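Long-range contact in toll-receptor-related 2 (Hydra vulgaris, PDB 4W8H), which probably signals as a Toll-related membrane receptor of Hydra through its TIR domain, the part described here: residues W18-I32 and P116-N128. Sequence-based numbering, arbitrary orientation.
Sequences WVINTLVFKLERAGI and PVFWRNLFRDIRN. Unlike the reference sequence in segment 18-32: Lys-26 (reference Glu), Leu-27 (reference Val).
The indole of Trp-119 is gripped from both faces: Lys-26 CE of the other helix sits over one, 3.5 Å from the centroid of the five-membered ring, and Phe-118 CD2 lies over the opposite one. The lysine chain, bent at chi3 (62°) and chi4, brings Lys-26 NZ above the five-membered ring of Trp-119, adding a cation-pi interaction at 4.7 Å from its centroid to the CH-pi contact. Leu-23 CD1 meets the indole edge at Trp-119 CZ3, while Thr-22 CG2 packs 3.7 Å from Trp-119 CZ2. With an alanine in place of Trp-119, the Lys-26 ammonium is likely to lose its aromatic partner, and a gap would probably open beside Thr-22 and Leu-23. One turn on, the Phe-123 ring lies between Ala-30 CB on one face and its own helix's Trp-119 O on the other. Nearer the sheet, Leu-27 CD2 reaches Ile-126 CD1 at 3.6 Å, and Ile-32 CG2 meets Ile-126 CG2. At the C-terminal ends of the two helices, the extended Arg-127 donates a hydrogen bond from NH2 to a lone pair of Ala-30 O (3.0 Å), with that oxygen in the guanidinium plane; a water bridges NE to the same carbonyl, where a Schellman motif at Gly-31 ends the helix. Leu-27 also touches Ile-9 and Leu-122 touches Ile-88; the axes of 18-29 and 116-127 cross at -58°, and helices 16-29 and 115-127 pack against one another and the parallel sheet, as first and last helices do in the flavodoxin-like TIR fold.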
loop_
_atom_site.group_PDB
_atom_site.type_symbol
_atom_site.label_atom_id
_atom_site.label_comp_id
_atom_site.label_asym_id
_atom_site.label_seq_id
_atom_site.Cartn_x
_atom_site.Cartn_y
_atom_site.Cartn_z
ATOM N N TRP A 18 -8.934 7.678 -5.441
ATOM C CA TRP A 18 -8.735 7.807 -3.989
ATOM C C TRP A 18 -7.262 7.638 -3.667
ATOM O O TRP A 18 -6.695 8.368 -2.863
ATOM C CB TRP A 18 -9.563 6.766 -3.240
ATOM C CG TRP A 18 -9.497 6.873 -1.758
ATOM C CD1 TRP A 18 -10.297 7.640 -0.950
ATOM C CD2 TRP A 18 -8.634 6.151 -0.902
ATOM N NE1 TRP A 18 -9.961 7.451 0.357
ATOM C CE2 TRP A 18 -8.960 6.521 0.427
ATOM C CE3 TRP A 18 -7.635 5.192 -1.108
ATOM C CZ2 TRP A 18 -8.293 5.984 1.545
ATOM C CZ3 TRP A 18 -6.986 4.632 0.011
ATOM C CH2 TRP A 18 -7.305 5.057 1.321
ATOM N N VAL A 19 -6.591 6.701 -4.321
ATOM C CA VAL A 19 -5.191 6.461 -3.987
ATOM C C VAL A 19 -4.331 7.669 -4.254
ATOM O O VAL A 19 -3.528 8.050 -3.397
ATOM C CB VAL A 19 -4.656 5.188 -4.679
ATOM C CG1 VAL A 19 -3.103 5.135 -4.507
ATOM C CG2 VAL A 19 -5.330 3.964 -4.088
ATOM N N ILE A 20 -4.473 8.295 -5.418
ATOM C CA ILE A 20 -3.596 9.397 -5.739
ATOM C C ILE A 20 -4.066 10.681 -5.053
ATOM O O ILE A 20 -3.261 11.407 -4.437
ATOM C CB ILE A 20 -3.505 9.600 -7.241
ATOM C CG1 ILE A 20 -2.902 8.356 -7.903
ATOM C CG2 ILE A 20 -2.681 10.852 -7.557
ATOM C CD1 ILE A 20 -1.471 8.100 -7.542
ATOM N N ASN A 21 -5.363 10.981 -5.148
ATOM C CA ASN A 21 -5.833 12.273 -4.674
ATOM C C ASN A 21 -6.053 12.358 -3.200
ATOM O O ASN A 21 -6.065 13.480 -2.662
ATOM C CB ASN A 21 -7.121 12.667 -5.417
ATOM C CG ASN A 21 -6.916 12.764 -6.894
ATOM O OD1 ASN A 21 -7.581 12.086 -7.669
ATOM N ND2 ASN A 21 -5.953 13.568 -7.296
ATOM N N THR A 22 -6.267 11.219 -2.538
ATOM C CA THR A 22 -6.469 11.212 -1.087
ATOM C C THR A 22 -5.281 10.614 -0.359
ATOM O O THR A 22 -4.637 11.299 0.432
ATOM C CB THR A 22 -7.803 10.531 -0.714
ATOM O OG1 THR A 22 -8.890 11.246 -1.311
ATOM C CG2 THR A 22 -7.993 10.490 0.814
ATOM N N LEU A 23 -4.966 9.349 -0.623
ATOM C CA LEU A 23 -3.916 8.693 0.150
ATOM C C LEU A 23 -2.536 9.278 -0.098
ATOM O O LEU A 23 -1.837 9.689 0.848
ATOM C CB LEU A 23 -3.970 7.189 -0.166
ATOM C CG LEU A 23 -2.889 6.316 0.473
ATOM C CD1 LEU A 23 -2.934 6.340 1.955
ATOM C CD2 LEU A 23 -2.964 4.906 -0.065
ATOM N N VAL A 24 -2.097 9.307 -1.365
ATOM C CA VAL A 24 -0.757 9.846 -1.631
ATOM C C VAL A 24 -0.678 11.316 -1.249
ATOM O O VAL A 24 0.288 11.764 -0.646
ATOM C CB VAL A 24 -0.375 9.654 -3.117
ATOM C CG1 VAL A 24 0.866 10.419 -3.482
ATOM C CG2 VAL A 24 -0.190 8.193 -3.437
ATOM N N PHE A 25 -1.705 12.083 -1.604
ATOM C CA PHE A 25 -1.780 13.493 -1.255
ATOM C C PHE A 25 -1.556 13.706 0.228
ATOM O O PHE A 25 -0.736 14.547 0.604
ATOM C CB PHE A 25 -3.151 14.011 -1.676
ATOM C CG PHE A 25 -3.372 15.488 -1.467
ATOM C CD1 PHE A 25 -2.695 16.403 -2.237
ATOM C CD2 PHE A 25 -4.314 15.937 -0.580
ATOM C CE1 PHE A 25 -2.940 17.771 -2.091
ATOM C CE2 PHE A 25 -4.556 17.307 -0.426
ATOM C CZ PHE A 25 -3.863 18.195 -1.179
ATOM N N LYS A 26 -2.260 12.969 1.068
ATOM C CA LYS A 26 -2.123 13.150 2.508
ATOM C C LYS A 26 -0.784 12.677 3.035
ATOM O O LYS A 26 -0.201 13.311 3.935
ATOM C CB LYS A 26 -3.268 12.484 3.220
ATOM C CG LYS A 26 -4.529 13.344 3.137
ATOM C CD LYS A 26 -5.611 12.864 4.037
ATOM C CE LYS A 26 -5.254 12.892 5.522
ATOM N NZ LYS A 26 -4.720 14.166 6.049
ATOM N N LEU A 27 -0.288 11.553 2.507
ATOM C CA LEU A 27 1.009 11.068 2.948
ATOM C C LEU A 27 2.091 12.091 2.675
ATOM O O LEU A 27 2.897 12.411 3.555
ATOM C CB LEU A 27 1.332 9.742 2.250
ATOM C CG LEU A 27 0.570 8.501 2.712
ATOM C CD1 LEU A 27 0.703 7.388 1.660
ATOM C CD2 LEU A 27 1.043 7.995 4.059
ATOM N N GLU A 28 2.104 12.645 1.470
ATOM C CA GLU A 28 3.153 13.574 1.077
ATOM C C GLU A 28 3.036 14.876 1.868
ATOM O O GLU A 28 4.047 15.464 2.272
ATOM C CB GLU A 28 3.159 13.754 -0.445
ATOM C CG GLU A 28 3.618 12.461 -1.163
ATOM C CD GLU A 28 3.863 12.634 -2.631
ATOM O OE1 GLU A 28 3.193 13.454 -3.286
ATOM O OE2 GLU A 28 4.741 11.908 -3.129
ATOM N N ARG A 29 1.806 15.306 2.131
ATOM C CA ARG A 29 1.628 16.531 2.962
ATOM C C ARG A 29 2.160 16.337 4.379
ATOM O O ARG A 29 2.611 17.284 5.019
ATOM C CB ARG A 29 0.165 16.942 2.981
ATOM C CG ARG A 29 -0.246 17.620 1.683
ATOM C CD ARG A 29 -1.734 17.824 1.586
ATOM N NE ARG A 29 -2.213 18.756 2.599
ATOM C CZ ARG A 29 -2.359 20.068 2.422
ATOM N NH1 ARG A 29 -2.072 20.615 1.251
ATOM N NH2 ARG A 29 -2.807 20.834 3.417
ATOM N N ALA A 30 2.082 15.092 4.856
ATOM C CA ALA A 30 2.536 14.723 6.197
ATOM C C ALA A 30 4.051 14.477 6.248
ATOM O O ALA A 30 4.565 14.072 7.296
ATOM C CB ALA A 30 1.774 13.470 6.696
ATOM N N GLY A 31 4.753 14.730 5.138
ATOM C CA GLY A 31 6.176 14.522 5.077
ATOM C C GLY A 31 6.643 13.105 4.870
ATOM O O GLY A 31 7.825 12.799 5.044
ATOM N N ILE A 32 5.724 12.229 4.478
ATOM C CA ILE A 32 6.038 10.835 4.254
ATOM C C ILE A 32 6.441 10.653 2.790
ATOM O O ILE A 32 5.727 11.017 1.880
ATOM C CB ILE A 32 4.837 9.949 4.663
ATOM C CG1 ILE A 32 4.629 10.082 6.196
ATOM C CG2 ILE A 32 5.056 8.490 4.207
ATOM C CD1 ILE A 32 3.322 9.512 6.712
ATOM N N PRO A 116 -12.519 8.502 11.992
ATOM C CA PRO A 116 -11.769 9.590 12.638
ATOM C C PRO A 116 -10.361 9.203 13.159
ATOM O O PRO A 116 -9.625 10.141 13.458
ATOM C CB PRO A 116 -12.704 10.043 13.782
ATOM C CG PRO A 116 -14.077 9.734 13.263
ATOM C CD PRO A 116 -13.904 8.427 12.500
ATOM N N VAL A 117 -10.006 7.914 13.268
ATOM C CA VAL A 117 -8.647 7.534 13.696
ATOM C C VAL A 117 -7.796 6.856 12.604
ATOM O O VAL A 117 -6.631 6.494 12.830
ATOM C CB VAL A 117 -8.670 6.633 14.945
ATOM C CG1 VAL A 117 -9.457 7.290 16.081
ATOM C CG2 VAL A 117 -9.261 5.293 14.653
ATOM N N PHE A 118 -8.356 6.710 11.422
ATOM C CA PHE A 118 -7.670 6.083 10.302
ATOM C C PHE A 118 -6.317 6.719 10.007
ATOM O O PHE A 118 -5.291 6.035 9.941
ATOM C CB PHE A 118 -8.571 6.133 9.060
ATOM C CG PHE A 118 -7.972 5.443 7.857
ATOM C CD1 PHE A 118 -8.157 4.082 7.664
ATOM C CD2 PHE A 118 -7.237 6.161 6.961
ATOM C CE1 PHE A 118 -7.593 3.448 6.548
ATOM C CE2 PHE A 118 -6.672 5.546 5.855
ATOM C CZ PHE A 118 -6.860 4.196 5.647
ATOM N N TRP A 119 -6.285 8.029 9.780
ATOM C CA TRP A 119 -5.041 8.642 9.347
ATOM C C TRP A 119 -4.024 8.613 10.487
ATOM O O TRP A 119 -2.869 8.367 10.249
ATOM C CB TRP A 119 -5.284 10.090 8.850
ATOM C CG TRP A 119 -6.168 10.103 7.666
ATOM C CD1 TRP A 119 -7.452 10.568 7.575
ATOM C CD2 TRP A 119 -5.852 9.586 6.373
ATOM N NE1 TRP A 119 -7.942 10.394 6.311
ATOM C CE2 TRP A 119 -6.986 9.790 5.547
ATOM C CE3 TRP A 119 -4.715 8.993 5.805
ATOM C CZ2 TRP A 119 -7.037 9.366 4.227
ATOM C CZ3 TRP A 119 -4.761 8.642 4.462
ATOM C CH2 TRP A 119 -5.923 8.801 3.701
ATOM N N ARG A 120 -4.453 8.872 11.715
ATOM C CA ARG A 120 -3.591 8.780 12.887
ATOM C C ARG A 120 -2.904 7.416 12.935
ATOM O O ARG A 120 -1.710 7.305 13.171
ATOM C CB ARG A 120 -4.423 8.999 14.156
ATOM C CG ARG A 120 -3.670 8.851 15.465
ATOM C CD ARG A 120 -4.680 8.732 16.630
ATOM N NE ARG A 120 -5.372 7.433 16.662
ATOM C CZ ARG A 120 -6.264 7.068 17.588
ATOM N NH1 ARG A 120 -6.821 5.869 17.523
ATOM N NH2 ARG A 120 -6.605 7.880 18.586
ATOM N N ASN A 121 -3.692 6.377 12.755
ATOM C CA ASN A 121 -3.143 5.030 12.834
ATOM C C ASN A 121 -2.164 4.734 11.703
ATOM O O ASN A 121 -1.102 4.147 11.920
ATOM C CB ASN A 121 -4.271 3.989 12.812
ATOM C CG ASN A 121 -5.117 3.999 14.081
ATOM O OD1 ASN A 121 -4.758 4.597 15.100
ATOM N ND2 ASN A 121 -6.255 3.333 14.007
ATOM N N LEU A 122 -2.521 5.142 10.497
ATOM C CA LEU A 122 -1.658 4.923 9.353
ATOM C C LEU A 122 -0.321 5.642 9.547
ATOM O O LEU A 122 0.759 5.052 9.398
ATOM C CB LEU A 122 -2.360 5.421 8.091
ATOM C CG LEU A 122 -1.561 5.298 6.801
ATOM C CD1 LEU A 122 -1.160 3.824 6.494
ATOM C CD2 LEU A 122 -2.336 5.837 5.618
ATOM N N PHE A 123 -0.382 6.927 9.872
ATOM C CA PHE A 123 0.846 7.693 9.970
ATOM C C PHE A 123 1.695 7.178 11.130
ATOM O O PHE A 123 2.919 7.152 11.048
ATOM C CB PHE A 123 0.553 9.179 10.176
ATOM C CG PHE A 123 -0.111 9.866 9.020
ATOM C CD1 PHE A 123 -0.227 9.303 7.764
ATOM C CD2 PHE A 123 -0.737 11.053 9.245
ATOM C CE1 PHE A 123 -0.878 9.945 6.741
ATOM C CE2 PHE A 123 -1.389 11.717 8.223
ATOM C CZ PHE A 123 -1.469 11.158 6.969
ATOM N N ARG A 124 1.084 6.769 12.228
ATOM C CA ARG A 124 1.823 6.252 13.376
ATOM C C ARG A 124 2.608 5.001 12.999
ATOM O O ARG A 124 3.756 4.815 13.416
ATOM C CB ARG A 124 0.842 5.972 14.517
ATOM C CG ARG A 124 1.483 5.523 15.802
ATOM C CD ARG A 124 0.423 5.013 16.742
ATOM N NE ARG A 124 -0.451 6.068 17.247
ATOM C CZ ARG A 124 -1.786 6.049 17.235
ATOM N NH1 ARG A 124 -2.417 7.072 17.770
ATOM N NH2 ARG A 124 -2.498 5.035 16.736
ATOM N N ASP A 125 1.980 4.125 12.227
ATOM C CA ASP A 125 2.672 2.910 11.856
ATOM C C ASP A 125 3.857 3.196 10.953
ATOM O O ASP A 125 4.953 2.606 11.106
ATOM C CB ASP A 125 1.787 1.865 11.202
ATOM C CG ASP A 125 2.506 0.535 11.076
ATOM O OD1 ASP A 125 2.807 -0.069 12.117
ATOM O OD2 ASP A 125 2.834 0.120 9.972
ATOM N N ILE A 126 3.638 4.081 9.987
ATOM C CA ILE A 126 4.684 4.430 9.044
ATOM C C ILE A 126 5.857 5.042 9.794
ATOM O O ILE A 126 7.020 4.697 9.526
ATOM C CB ILE A 126 4.145 5.383 7.981
ATOM C CG1 ILE A 126 3.097 4.624 7.163
ATOM C CG2 ILE A 126 5.302 5.965 7.144
ATOM C CD1 ILE A 126 2.386 5.463 6.166
ATOM N N ARG A 127 5.576 5.902 10.768
ATOM C CA ARG A 127 6.605 6.638 11.502
ATOM C C ARG A 127 7.282 5.810 12.570
ATOM O O ARG A 127 8.356 6.174 13.007
ATOM C CB ARG A 127 5.987 7.898 12.078
ATOM C CG ARG A 127 5.615 8.887 11.000
ATOM C CD ARG A 127 4.703 9.975 11.547
ATOM N NE ARG A 127 4.492 11.068 10.603
ATOM C CZ ARG A 127 3.474 11.935 10.664
ATOM N NH1 ARG A 127 2.527 11.817 11.588
ATOM N NH2 ARG A 127 3.399 12.930 9.785
ATOM N N ASN A 128 6.677 4.688 12.964
ATOM C CA ASN A 128 7.179 3.805 14.038
ATOM C C ASN A 128 8.410 3.112 13.537
ATOM O O ASN A 128 8.329 2.452 12.494
ATOM C CB ASN A 128 6.125 2.727 14.379
ATOM C CG ASN A 128 6.432 1.971 15.652
ATOM O OD1 ASN A 128 7.564 1.987 16.140
ATOM N ND2 ASN A 128 5.410 1.291 16.197
HETATM O O HOH W 1 5.936 12.200 8.613
#